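Local coordinates for NmrA family protein (Shigella flexneri 2a, PDB 3QVO) that is of unknown function but probably binds NAD(P) through a Rossmann fold, as a member of the NmrA family, at residues Leu77-Leu82 with Ala105-Ala110; Gln84-Gln89 with Cys115-Leu120; Ile179-Thr184 with Arg197-Ala202; Gly192-Arg197 with Ile221-Thr226. One frame throughout, in Å; residues are numbered along the deposited sequence.

Contact 1 (Leu77-Leu82 with Ala105-Ala110)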
loop_
_atom_site.group_PDB
_atom_site.type_symbol
_atom_site.label_atom_id
_atom_site.label_comp_id
_atom_site.label_asym_id
_atom_site.label_seq_id
_atom_site.Cartn_x
_atom_site.Cartn_y
_atom_site.Cartn_z
ATOM N N LEU A 77 -13.875 5.700 3.951
ATOM C CA LEU A 77 -14.748 6.860 3.777
ATOM C C LEU A 77 -15.592 7.128 5.015
ATOM O O LEU A 77 -16.372 8.080 5.025
ATOM C CB LEU A 77 -15.642 6.744 2.526
ATOM C CG LEU A 77 -14.806 6.570 1.253
ATOM C CD1 LEU A 77 -15.677 6.450 -0.008
ATOM C CD2 LEU A 77 -13.828 7.727 1.117
ATOM N N ASN A 78 -15.472 6.298 6.042
ATOM C CA ASN A 78 -16.067 6.668 7.330
ATOM C C ASN A 78 -14.966 7.428 8.023
ATOM O O ASN A 78 -14.086 6.821 8.628
ATOM C CB ASN A 78 -16.492 5.446 8.150
ATOM C CG ASN A 78 -16.993 5.831 9.546
ATOM O OD1 ASN A 78 -16.663 6.901 10.078
ATOM N ND2 ASN A 78 -17.813 4.975 10.131
ATOM N N HIS A 79 -15.024 8.735 7.944
ATOM C CA HIS A 79 -13.939 9.590 8.401
ATOM C C HIS A 79 -13.753 9.485 9.897
ATOM O O HIS A 79 -12.644 9.537 10.371
ATOM C CB HIS A 79 -14.213 11.099 8.066
ATOM C CG HIS A 79 -14.425 11.373 6.604
ATOM N ND1 HIS A 79 -13.422 11.251 5.667
ATOM C CD2 HIS A 79 -15.533 11.755 5.917
ATOM C CE1 HIS A 79 -13.888 11.574 4.477
ATOM N NE2 HIS A 79 -15.169 11.874 4.596
ATOM N N ALA A 80 -14.843 9.414 10.642
ATOM C CA ALA A 80 -14.741 9.228 12.084
ATOM C C ALA A 80 -13.998 7.908 12.435
ATOM O O ALA A 80 -13.124 7.899 13.281
ATOM C CB ALA A 80 -16.121 9.260 12.735
ATOM N N ALA A 81 -14.298 6.809 11.743
ATOM C CA ALA A 81 -13.705 5.549 12.099
ATOM C C ALA A 81 -12.222 5.601 11.776
ATOM O O ALA A 81 -11.383 5.091 12.527
ATOM C CB ALA A 81 -14.374 4.439 11.364
ATOM N N LEU A 82 -11.910 6.171 10.622
ATOM C CA LEU A 82 -10.557 6.266 10.144
ATOM C C LEU A 82 -9.713 7.126 11.069
ATOM O O LEU A 82 -8.662 6.698 11.478
ATOM C CB LEU A 82 -10.536 6.788 8.706
ATOM C CG LEU A 82 -9.118 6.931 8.105
ATOM C CD1 LEU A 82 -8.433 5.623 8.034
ATOM C CD2 LEU A 82 -9.166 7.615 6.763
ATOM N N ALA A 105 -8.221 8.400 -1.219
ATOM C CA ALA A 105 -6.884 8.965 -0.924
ATOM C C ALA A 105 -7.031 10.290 -0.165
ATOM O O ALA A 105 -6.312 10.525 0.757
ATOM C CB ALA A 105 -6.065 9.210 -2.190
ATOM N N ASN A 106 -7.929 11.171 -0.595
ATOM C CA ASN A 106 -8.125 12.462 0.073
ATOM C C ASN A 106 -8.470 12.247 1.553
ATOM O O ASN A 106 -8.019 12.996 2.448
ATOM C CB ASN A 106 -9.250 13.243 -0.579
ATOM C CG ASN A 106 -8.860 13.884 -1.902
ATOM O OD1 ASN A 106 -7.687 13.942 -2.249
ATOM N ND2 ASN A 106 -9.865 14.395 -2.642
ATOM N N SER A 107 -9.236 11.205 1.828
ATOM C CA SER A 107 -9.659 10.918 3.173
ATOM C C SER A 107 -8.474 10.427 4.015
ATOM O O SER A 107 -8.348 10.794 5.192
ATOM C CB SER A 107 -10.816 9.917 3.150
ATOM O OG SER A 107 -11.204 9.523 4.442
ATOM N N VAL A 108 -7.573 9.663 3.406
ATOM C CA VAL A 108 -6.446 9.186 4.122
ATOM C C VAL A 108 -5.525 10.364 4.444
ATOM O O VAL A 108 -5.019 10.483 5.561
ATOM C CB VAL A 108 -5.721 8.041 3.374
ATOM C CG1 VAL A 108 -4.382 7.648 4.048
ATOM C CG2 VAL A 108 -6.642 6.813 3.283
ATOM N N ILE A 109 -5.335 11.254 3.487
ATOM C CA ILE A 109 -4.387 12.357 3.674
ATOM C C ILE A 109 -4.860 13.260 4.835
ATOM O O ILE A 109 -4.073 13.639 5.724
ATOM C CB ILE A 109 -4.284 13.141 2.389
ATOM C CG1 ILE A 109 -3.527 12.323 1.316
ATOM C CG2 ILE A 109 -3.633 14.485 2.599
ATOM C CD1 ILE A 109 -3.811 12.833 -0.140
ATOM N N ALA A 110 -6.139 13.607 4.792
ATOM C CA ALA A 110 -6.810 14.415 5.792
ATOM C C ALA A 110 -6.687 13.804 7.189
ATOM O O ALA A 110 -6.396 14.498 8.127
ATOM C CB ALA A 110 -8.258 14.566 5.448
#

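Contact 2 (Gln84-Gln89 with Cys115-Leu120). With MNB (5-mercapto-2-nitro-benzoic acid), chain B.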
loop_
_atom_site.group_PDB
_atom_site.type_symbol
_atom_site.label_atom_id
_atom_site.label_comp_id
_atom_site.label_asym_id
_atom_site.label_seq_id
_atom_site.Cartn_x
_atom_site.Cartn_y
_atom_site.Cartn_z
ATOM N N GLN A 84 -10.230 7.570 14.256
ATOM C CA GLN A 84 -9.979 6.789 15.506
ATOM C C GLN A 84 -8.812 5.847 15.353
ATOM O O GLN A 84 -7.996 5.692 16.272
ATOM C CB GLN A 84 -11.159 5.937 15.895
ATOM C CG GLN A 84 -12.482 6.675 15.969
ATOM C CD GLN A 84 -12.678 7.360 17.280
ATOM O OE1 GLN A 84 -11.716 7.731 17.959
ATOM N NE2 GLN A 84 -13.929 7.533 17.655
ATOM N N ALA A 85 -8.773 5.180 14.201
ATOM C CA ALA A 85 -7.769 4.173 13.926
ATOM C C ALA A 85 -6.396 4.805 13.695
ATOM O O ALA A 85 -5.347 4.163 13.889
ATOM C CB ALA A 85 -8.174 3.360 12.684
HETATM N N MSE A 86 -6.419 6.040 13.227
HETATM C CA MSE A 86 -5.243 6.755 12.847
HETATM C C MSE A 86 -4.507 7.288 14.032
HETATM O O MSE A 86 -3.308 7.565 13.932
HETATM C CB MSE A 86 -5.623 7.937 11.910
HETATM C CG MSE A 86 -4.422 8.720 11.411
HETATM SE SE MSE A 86 -3.294 7.693 10.173
HETATM C CE MSE A 86 -4.646 7.537 8.702
ATOM N N GLN A 87 -5.209 7.500 15.130
ATOM C CA GLN A 87 -4.567 8.133 16.307
ATOM C C GLN A 87 -3.338 7.373 16.803
ATOM O O GLN A 87 -3.427 6.175 17.000
ATOM C CB GLN A 87 -5.560 8.251 17.469
ATOM C CG GLN A 87 -5.003 9.088 18.664
ATOM C CD GLN A 87 -6.133 9.653 19.557
ATOM O OE1 GLN A 87 -7.279 9.145 19.562
ATOM N NE2 GLN A 87 -5.821 10.717 20.308
ATOM N N GLY A 88 -2.201 8.059 16.984
ATOM C CA GLY A 88 -1.018 7.419 17.531
ATOM C C GLY A 88 -0.180 6.593 16.558
ATOM O O GLY A 88 0.781 5.973 16.989
ATOM N N GLN A 89 -0.521 6.580 15.262
ATOM C CA GLN A 89 0.180 5.753 14.287
ATOM C C GLN A 89 1.442 6.416 13.773
ATOM O O GLN A 89 1.538 7.617 13.722
ATOM C CB GLN A 89 -0.705 5.423 13.088
ATOM C CG GLN A 89 -2.023 4.716 13.414
ATOM C CD GLN A 89 -1.849 3.312 13.946
ATOM O OE1 GLN A 89 -0.749 2.766 13.916
ATOM N NE2 GLN A 89 -2.952 2.689 14.371
ATOM N N CYS A 115 -4.201 13.758 12.466
ATOM C CA CYS A 115 -3.597 13.010 13.576
ATOM C C CYS A 115 -2.059 13.133 13.655
ATOM O O CYS A 115 -1.423 12.416 14.415
ATOM C CB CYS A 115 -3.953 11.577 13.469
ATOM S SG CYS A 115 -5.712 11.244 13.480
ATOM N N ASP A 116 -1.473 14.058 12.914
ATOM C CA ASP A 116 -0.054 14.304 12.970
ATOM C C ASP A 116 0.783 13.092 12.554
ATOM O O ASP A 116 1.850 12.900 13.056
ATOM C CB ASP A 116 0.323 14.817 14.359
ATOM C CG ASP A 116 1.661 15.541 14.391
ATOM O OD1 ASP A 116 2.113 16.076 13.355
ATOM O OD2 ASP A 116 2.300 15.551 15.474
ATOM N N VAL A 117 0.294 12.304 11.602
ATOM C CA VAL A 117 1.015 11.176 11.032
ATOM C C VAL A 117 1.563 11.605 9.694
ATOM O O VAL A 117 0.836 12.246 8.934
ATOM C CB VAL A 117 0.057 10.012 10.812
ATOM C CG1 VAL A 117 0.799 8.796 10.326
ATOM C CG2 VAL A 117 -0.738 9.730 12.148
ATOM N N LYS A 118 2.831 11.265 9.407
ATOM C CA LYS A 118 3.529 11.732 8.214
ATOM C C LYS A 118 3.828 10.687 7.130
ATOM O O LYS A 118 3.945 11.049 5.960
ATOM C CB LYS A 118 4.877 12.329 8.630
ATOM C CG LYS A 118 4.805 13.634 9.380
ATOM C CD LYS A 118 6.176 14.060 9.902
ATOM C CE LYS A 118 6.125 15.479 10.552
ATOM N NZ LYS A 118 5.049 15.598 11.620
ATOM N N ARG A 119 4.051 9.430 7.523
ATOM C CA ARG A 119 4.641 8.429 6.634
ATOM C C ARG A 119 3.602 7.515 6.022
ATOM O O ARG A 119 2.923 6.768 6.759
ATOM C CB ARG A 119 5.697 7.604 7.380
ATOM C CG ARG A 119 6.556 6.762 6.449
ATOM C CD ARG A 119 7.521 7.594 5.663
ATOM N NE ARG A 119 8.373 6.767 4.819
ATOM C CZ ARG A 119 8.125 6.433 3.560
ATOM N NH1 ARG A 119 8.983 5.680 2.926
ATOM N NH2 ARG A 119 7.061 6.873 2.912
ATOM N N LEU A 120 3.488 7.580 4.683
ATOM C CA LEU A 120 2.496 6.848 3.904
ATOM C C LEU A 120 3.119 5.998 2.821
ATOM O O LEU A 120 3.961 6.471 2.034
ATOM C CB LEU A 120 1.531 7.846 3.235
ATOM C CG LEU A 120 0.457 7.311 2.266
ATOM C CD1 LEU A 120 -0.594 6.412 2.998
ATOM C CD2 LEU A 120 -0.201 8.469 1.525
HETATM C C6 MNB B . -6.787 13.316 17.197
HETATM C C1 MNB B . -7.598 14.344 17.618
HETATM C C2 MNB B . -8.631 14.826 16.794
HETATM C C3 MNB B . -8.850 14.265 15.510
HETATM C C4 MNB B . -8.023 13.233 15.101
HETATM C C5 MNB B . -7.004 12.769 15.949
HETATM S S5 MNB B . -5.964 11.395 15.482
HETATM C C10 MNB B . -7.281 14.886 19.020
HETATM O O12 MNB B . -6.240 15.633 19.154
HETATM O O11 MNB B . -8.084 14.477 19.912
HETATM N N7 MNB B . -9.442 15.829 17.201
HETATM O O9 MNB B . -10.567 16.229 16.400
HETATM O O8 MNB B . -9.244 16.448 18.394
HETATM O O HOH W 1 -1.959 10.894 16.652
#

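Contact 3 (Ile179-Thr184 with Arg197-Ala202)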
loop_
_atom_site.group_PDB
_atom_site.type_symbol
_atom_site.label_atom_id
_atom_site.label_comp_id
_atom_site.label_asym_id
_atom_site.label_seq_id
_atom_site.Cartn_x
_atom_site.Cartn_y
_atom_site.Cartn_z
ATOM N N ILE A 179 10.254 -13.856 -4.372
ATOM C CA ILE A 179 10.557 -12.464 -4.167
ATOM C C ILE A 179 11.614 -12.122 -5.187
ATOM O O ILE A 179 12.759 -12.502 -5.036
ATOM C CB ILE A 179 11.087 -12.187 -2.755
ATOM C CG1 ILE A 179 9.974 -12.403 -1.718
ATOM C CG2 ILE A 179 11.635 -10.765 -2.684
ATOM C CD1 ILE A 179 10.490 -12.479 -0.224
ATOM N N ASP A 180 11.215 -11.430 -6.251
ATOM C CA ASP A 180 12.117 -11.151 -7.381
ATOM C C ASP A 180 11.636 -9.880 -8.088
ATOM O O ASP A 180 10.626 -9.885 -8.804
ATOM C CB ASP A 180 12.157 -12.357 -8.341
ATOM C CG ASP A 180 13.235 -12.235 -9.417
ATOM O OD1 ASP A 180 14.080 -11.323 -9.321
ATOM O OD2 ASP A 180 13.246 -13.050 -10.373
ATOM N N TYR A 181 12.334 -8.777 -7.859
ATOM C CA TYR A 181 11.853 -7.509 -8.359
ATOM C C TYR A 181 12.939 -6.482 -8.568
ATOM O O TYR A 181 14.095 -6.663 -8.152
ATOM C CB TYR A 181 10.752 -6.954 -7.456
ATOM C CG TYR A 181 11.211 -6.447 -6.108
ATOM C CD1 TYR A 181 11.733 -5.168 -5.953
ATOM C CD2 TYR A 181 11.092 -7.241 -4.978
ATOM C CE1 TYR A 181 12.151 -4.712 -4.716
ATOM C CE2 TYR A 181 11.503 -6.790 -3.731
ATOM C CZ TYR A 181 12.029 -5.527 -3.606
ATOM O OH TYR A 181 12.422 -5.095 -2.356
ATOM N N GLU A 182 12.530 -5.431 -9.276
ATOM C CA GLU A 182 13.348 -4.261 -9.577
ATOM C C GLU A 182 12.390 -3.086 -9.717
ATOM O O GLU A 182 11.200 -3.282 -9.934
ATOM C CB GLU A 182 14.192 -4.462 -10.843
ATOM C CG GLU A 182 13.408 -4.591 -12.154
ATOM C CD GLU A 182 14.295 -4.968 -13.344
ATOM O OE1 GLU A 182 15.541 -5.011 -13.181
ATOM O OE2 GLU A 182 13.742 -5.230 -14.436
ATOM N N LEU A 183 12.930 -1.881 -9.587
ATOM C CA LEU A 183 12.160 -0.685 -9.423
ATOM C C LEU A 183 12.471 0.312 -10.508
ATOM O O LEU A 183 13.615 0.461 -10.911
ATOM C CB LEU A 183 12.546 -0.040 -8.097
ATOM C CG LEU A 183 12.407 -0.922 -6.866
ATOM C CD1 LEU A 183 13.012 -0.203 -5.665
ATOM C CD2 LEU A 183 10.932 -1.257 -6.651
ATOM N N THR A 184 11.449 1.034 -10.940
ATOM C CA THR A 184 11.586 2.050 -11.966
ATOM C C THR A 184 11.034 3.306 -11.374
ATOM O O THR A 184 10.090 3.246 -10.565
ATOM C CB THR A 184 10.763 1.694 -13.222
ATOM O OG1 THR A 184 9.472 1.211 -12.830
ATOM C CG2 THR A 184 11.465 0.633 -14.053
ATOM N N ARG A 197 2.964 -10.702 -5.840
ATOM C CA ARG A 197 2.476 -10.030 -4.653
ATOM C C ARG A 197 3.491 -10.148 -3.514
ATOM O O ARG A 197 3.711 -9.209 -2.761
ATOM C CB ARG A 197 1.168 -10.674 -4.229
ATOM C CG ARG A 197 0.016 -10.369 -5.151
ATOM C CD ARG A 197 -1.328 -10.668 -4.505
ATOM N NE ARG A 197 -2.430 -10.277 -5.372
ATOM C CZ ARG A 197 -2.810 -10.935 -6.464
ATOM N NH1 ARG A 197 -3.818 -10.482 -7.195
ATOM N NH2 ARG A 197 -2.173 -12.020 -6.851
ATOM N N LYS A 198 4.114 -11.308 -3.386
ATOM C CA LYS A 198 5.098 -11.504 -2.330
ATOM C C LYS A 198 6.247 -10.523 -2.509
ATOM O O LYS A 198 6.762 -9.981 -1.517
ATOM C CB LYS A 198 5.578 -12.950 -2.343
ATOM C CG LYS A 198 6.182 -13.468 -1.082
ATOM C CD LYS A 198 6.159 -15.029 -1.056
ATOM C CE LYS A 198 4.780 -15.564 -0.524
ATOM N NZ LYS A 198 4.630 -17.047 -0.534
ATOM N N SER A 199 6.597 -10.233 -3.760
ATOM C CA SER A 199 7.640 -9.263 -4.030
ATOM C C SER A 199 7.235 -7.896 -3.503
ATOM O O SER A 199 8.011 -7.213 -2.815
ATOM C CB SER A 199 7.926 -9.148 -5.520
ATOM O OG SER A 199 8.448 -10.370 -6.077
ATOM N N VAL A 200 6.009 -7.504 -3.810
ATOM C CA VAL A 200 5.558 -6.186 -3.436
ATOM C C VAL A 200 5.455 -6.096 -1.919
ATOM O O VAL A 200 5.813 -5.088 -1.333
ATOM C CB VAL A 200 4.238 -5.833 -4.111
ATOM C CG1 VAL A 200 3.797 -4.412 -3.712
ATOM C CG2 VAL A 200 4.387 -5.944 -5.621
ATOM N N ALA A 201 5.008 -7.170 -1.287
ATOM C CA ALA A 201 4.963 -7.211 0.181
ATOM C C ALA A 201 6.351 -7.073 0.783
ATOM O O ALA A 201 6.538 -6.372 1.782
ATOM C CB ALA A 201 4.295 -8.481 0.686
ATOM N N ALA A 202 7.330 -7.728 0.179
ATOM C CA ALA A 202 8.714 -7.631 0.650
ATOM C C ALA A 202 9.189 -6.185 0.620
ATOM O O ALA A 202 9.843 -5.738 1.530
ATOM C CB ALA A 202 9.612 -8.498 -0.182
#

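Contact 4 (Gly192-Arg197 with Ile221-Thr226)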
loop_
_atom_site.group_PDB
_atom_site.type_symbol
_atom_site.label_atom_id
_atom_site.label_comp_id
_atom_site.label_asym_id
_atom_site.label_seq_id
_atom_site.Cartn_x
_atom_site.Cartn_y
_atom_site.Cartn_z
ATOM N N GLY A 192 9.098 -4.308 -16.985
ATOM C CA GLY A 192 8.549 -5.651 -17.078
ATOM C C GLY A 192 7.056 -5.732 -16.966
ATOM O O GLY A 192 6.398 -4.795 -16.618
ATOM N N THR A 193 6.544 -6.908 -17.230
ATOM C CA THR A 193 5.126 -7.152 -17.377
ATOM C C THR A 193 4.390 -7.555 -16.101
ATOM O O THR A 193 3.224 -7.266 -15.969
ATOM C CB THR A 193 4.987 -8.274 -18.415
ATOM O OG1 THR A 193 4.989 -7.679 -19.727
ATOM C CG2 THR A 193 3.742 -9.122 -18.199
ATOM N N ILE A 194 5.073 -8.280 -15.205
ATOM C CA ILE A 194 4.444 -8.913 -14.042
ATOM C C ILE A 194 5.294 -8.736 -12.778
ATOM O O ILE A 194 6.477 -8.398 -12.845
ATOM C CB ILE A 194 4.224 -10.418 -14.261
ATOM C CG1 ILE A 194 5.571 -11.183 -14.298
ATOM C CG2 ILE A 194 3.424 -10.706 -15.567
ATOM C CD1 ILE A 194 5.483 -12.617 -14.816
ATOM N N VAL A 195 4.680 -8.971 -11.624
ATOM C CA VAL A 195 5.413 -9.048 -10.368
ATOM C C VAL A 195 4.588 -9.803 -9.354
ATOM O O VAL A 195 3.366 -9.711 -9.347
ATOM C CB VAL A 195 5.806 -7.654 -9.844
ATOM C CG1 VAL A 195 4.600 -6.884 -9.337
ATOM C CG2 VAL A 195 6.859 -7.777 -8.791
ATOM N N SER A 196 5.255 -10.605 -8.537
ATOM C CA SER A 196 4.584 -11.340 -7.494
ATOM C C SER A 196 4.122 -10.395 -6.383
ATOM O O SER A 196 4.774 -9.403 -6.042
ATOM C CB SER A 196 5.519 -12.421 -6.910
ATOM O OG SER A 196 6.542 -11.853 -6.088
ATOM N N ARG A 197 2.964 -10.702 -5.840
ATOM C CA ARG A 197 2.476 -10.030 -4.653
ATOM C C ARG A 197 3.491 -10.148 -3.514
ATOM O O ARG A 197 3.711 -9.209 -2.761
ATOM C CB ARG A 197 1.168 -10.674 -4.229
ATOM C CG ARG A 197 0.016 -10.369 -5.151
ATOM C CD ARG A 197 -1.328 -10.668 -4.505
ATOM N NE ARG A 197 -2.430 -10.277 -5.372
ATOM C CZ ARG A 197 -2.810 -10.935 -6.464
ATOM N NH1 ARG A 197 -3.818 -10.482 -7.195
ATOM N NH2 ARG A 197 -2.173 -12.020 -6.851
ATOM N N ILE A 221 7.202 -1.374 -9.881
ATOM C CA ILE A 221 7.807 -2.609 -9.398
ATOM C C ILE A 221 7.502 -3.733 -10.406
ATOM O O ILE A 221 6.346 -4.066 -10.651
ATOM C CB ILE A 221 7.234 -3.034 -8.007
ATOM C CG1 ILE A 221 7.086 -1.847 -7.047
ATOM C CG2 ILE A 221 8.115 -4.108 -7.332
ATOM C CD1 ILE A 221 6.013 -2.106 -5.935
ATOM N N ASN A 222 8.544 -4.313 -10.987
ATOM C CA ASN A 222 8.375 -5.478 -11.862
ATOM C C ASN A 222 9.411 -6.602 -11.613
ATOM O O ASN A 222 10.512 -6.350 -11.153
ATOM C CB ASN A 222 8.446 -5.038 -13.329
ATOM C CG ASN A 222 9.851 -4.704 -13.759
ATOM O OD1 ASN A 222 10.292 -3.572 -13.590
ATOM N ND2 ASN A 222 10.575 -5.698 -14.300
ATOM N N GLN A 223 9.040 -7.832 -11.957
ATOM C CA GLN A 223 9.948 -8.961 -11.947
ATOM C C GLN A 223 10.929 -8.771 -13.109
ATOM O O GLN A 223 10.517 -8.334 -14.181
ATOM C CB GLN A 223 9.125 -10.244 -12.106
ATOM C CG GLN A 223 9.871 -11.563 -12.053
ATOM C CD GLN A 223 8.907 -12.768 -11.934
ATOM O OE1 GLN A 223 7.928 -12.754 -11.142
ATOM N NE2 GLN A 223 9.184 -13.820 -12.715
ATOM N N PRO A 224 12.227 -9.018 -12.893
ATOM C CA PRO A 224 13.160 -8.861 -13.998
ATOM C C PRO A 224 12.954 -9.910 -15.070
ATOM O O PRO A 224 12.543 -11.029 -14.760
ATOM C CB PRO A 224 14.531 -9.065 -13.346
ATOM C CG PRO A 224 14.332 -8.791 -11.903
ATOM C CD PRO A 224 12.918 -9.178 -11.605
ATOM N N GLY A 225 13.275 -9.562 -16.314
ATOM C CA GLY A 225 13.219 -10.522 -17.436
ATOM C C GLY A 225 11.798 -10.974 -17.756
ATOM O O GLY A 225 11.545 -12.143 -17.972
ATOM N N THR A 226 10.853 -10.042 -17.725
ATOM C CA THR A 226 9.463 -10.328 -18.091
ATOM C C THR A 226 8.987 -9.229 -19.028
ATOM O O THR A 226 7.803 -8.863 -19.051
ATOM C CB THR A 226 8.557 -10.356 -16.846
ATOM O OG1 THR A 226 8.613 -9.078 -16.197
ATOM C CG2 THR A 226 8.978 -11.472 -15.913
HETATM O O HOH W 2 7.868 -11.459 -8.742
#

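Contact 1 (Leu77-Leu82 with Ala105-Ala110)
The imidazole of His79 meets Ser107 at its edge: the hydroxyl oxygen lies near the ring plane, beside ND1, while the carbonyl oxygen of Leu77 stands 3.9 Å above one face of the His79 ring, offset toward the rim. The bond from His79 ND1 to Ser107 OG is weak, 3.1 Å long but bent to 124° at the hydrogen, and CE1 also leans on the serine. A firmer claim on the same hydroxyl comes from the carbonyl of Val76, just ahead of Leu77, so Ser107 OG ties helix 101-114 to the turn that starts helix 79-86. Its torsion makes this possible: with OG anti to the backbone N (chi1 176°), the hydroxyl is turned across to the start of helix 79-86, where Val76 O and His79 ND1 meet it.

These two helices follow strands 69-73 and 91-95, which are consecutive in the chain but not neighbours in the parallel sheet of the Rossmann fold, and lie side by side against the sheet. Where they meet more deeply, Leu82 takes over. One methyl, CD2, does the touching, 3.6 Å from Ser107 OG and 4.4 Å from Val108 CG2; behind it, Leu82 and Val108 both rest on Leu29 of strand 24-29. Leu77 adds a lighter touch at the other end, its CD2 reaching back to 4.2 Å from Ser107 CB, and it also packs on Ile103 and Gln104. The start of helix 79-86 is fixed by its N-cap, Asn78, whose OD1 accepts from Ala81 N at 2.9 Å, the donor standing well above the carbonyl plane of the amide.

Contact 2 (Gln84-Gln89 with Cys115-Leu120)
Met86, present as selenomethionine, and Cys115 supply the closest apolar contact, Met86 CG lying 3.5 Å from Cys115 SG. Farther along the bent side chain, Met86 SE reaches Val117 CG2 at 3.8 Å. With CG anti to the backbone N (chi1 -178°), the chain heads for the other segment and then folds at its next two torsions to bring selenium against the valine, the two side chains crossing at a slant. The same valine methyl sits 3.5 Å from Gln89 O.

The covalent bond is a mixed disulfide: Cys115 SG joins S5 of 5-mercapto-2-nitro-benzoic acid at 2.0 Å, the thionitrobenzoate adduct expected when a reactive thiol meets Ellman's reagent. Gln87 packs its CB and CG against S5 of the ligand, and Lys83 completes the pocket.

Polar links are indirect or local. One water accepts from Gly88 N and donates to Cys115 O, bridging the type II turn from Met86 to Gln89 and the end of helix 101-114. Gln89 NE2 donates to Ala85 O at 2.9 Å, nearly along the C=O axis, and also bonds Thr52.

The contact joins the C-terminal ends of helices 79-86 and 101-114, the latter closed by a Schellman motif at Asp116. Met86 and Val117 both pack on Met112 of helix 101-114 and on Val92 of strand 91-95.

Contact 3 (Ile179-Thr184 with Arg197-Ala202)
Ser199 projects its hydroxyl at the backbone of Ile179-Asp180, while the side chains of Ile179 and Tyr181 come down around it on the helix. OG takes the N-H of Asp180 at 3.0 Å in an almost straight bond, 172° at the hydrogen. It has a further partner in the hydroxyl of Ser196, the N-cap residue of helix 197-209, which places it in a small polar cluster at the helix start. The oxygen stands anti to its own carbonyl carbon (chi1 -64°), which sets it beside its own backbone N, turned toward the start of the helix, where Ser196 and the Asp180 amide meet it.

Ile179 touches two helix positions. Its CG1 meets the aliphatic part of Lys198 at CG, 4.0 Å away, and the two side chains cross at about a right angle; CG2 and, from the other branch, CD1 both lie on the methyl of Ala202. Beyond that crossing Lys198 bends at its third torsion, and its amine forms a salt bridge to Asp177.

Tyr181 stands two residues farther along the extended chain. Its ring slants against the helix, CD2 lying 3.7 Å from Ser199 CB and CE2 3.6 Å from Ser199 O, while CE2 also nears Ala202 CB at 4.4 Å. The tyrosine side chain also touches Leu203, Asp206 and Ile221, so it fills the angle between helix and sheet.

This is an extended connection laid across the first turns of a helix that packs on the Rossmann-type sheet, leading from strand 164-174 into strand 182-184, which pairs antiparallel with 217-222.

Contact 4 (Gly192-Arg197 with Ile221-Thr226)
Thr193 N and Thr226 make the polar join at one end of this contact. The single amide N-H is shared between two acceptors, Thr226 OG1 at 3.2 Å and Thr226 O at 3.0 Å, neither bond straight and the second arriving well above the carbonyl plane. The hydroxyl is also a donor: Thr226 OG1 gives its proton to Gln223 O. Asn222 ND2 reaches that same carbonyl oxygen from the opposite face at 2.6 Å, so two donors grip Gln223 O. Asn222 ND2 bonds Glu182 OE2 as well.

The other join is a single strand-like bond, Gln223 N to Ile194 O, 2.8 Å and 174° at the hydrogen, lying in the carbonyl plane. Farther on, a water accepts from Ser196 N and donates to Gln223 OE1, carrying the link across. The hydroxyl of Ser196 is engaged with Ser199 and with Ile178 O.

Apolar contacts are few. Ile194 and Thr226 pass each other slantwise, Ile194 CG1 being 3.8 Å from Thr226 CG2, and Val195 CG2 lies 4.1 Å from Ile221 CG2. In close backbone packing, Gly192 runs along Asn222 and Thr226, its CA 3.5 Å from Thr226 OG1.

Strands 194-196 and 217-222 both pair in parallel with strand 164-174, and helix 197-209 packs over Val195 and Ile221 through Val200.

From the N terminus, contact 1 closes the chain between Leu77 and Ala110, bringing together the two helices that bracket strand 91-95. Contact 2 crosses it, since its first segment lies inside that loop and its second beyond, and joins the far ends of the same helices; the pair touch where Val108 packs on Leu120. The chain then passes through strands 119-123 and 164-174 before contact 3 closes a shorter loop from 179 to 202. Contact 4 crosses contact 3, shares Arg197 with it and brings in the end of strand 217-222. Contacts 1 and 3 lie on opposite sides of the chain's centre, their centres 28 Å apart, while contacts 2, 3 and 4 all reach one common sheet.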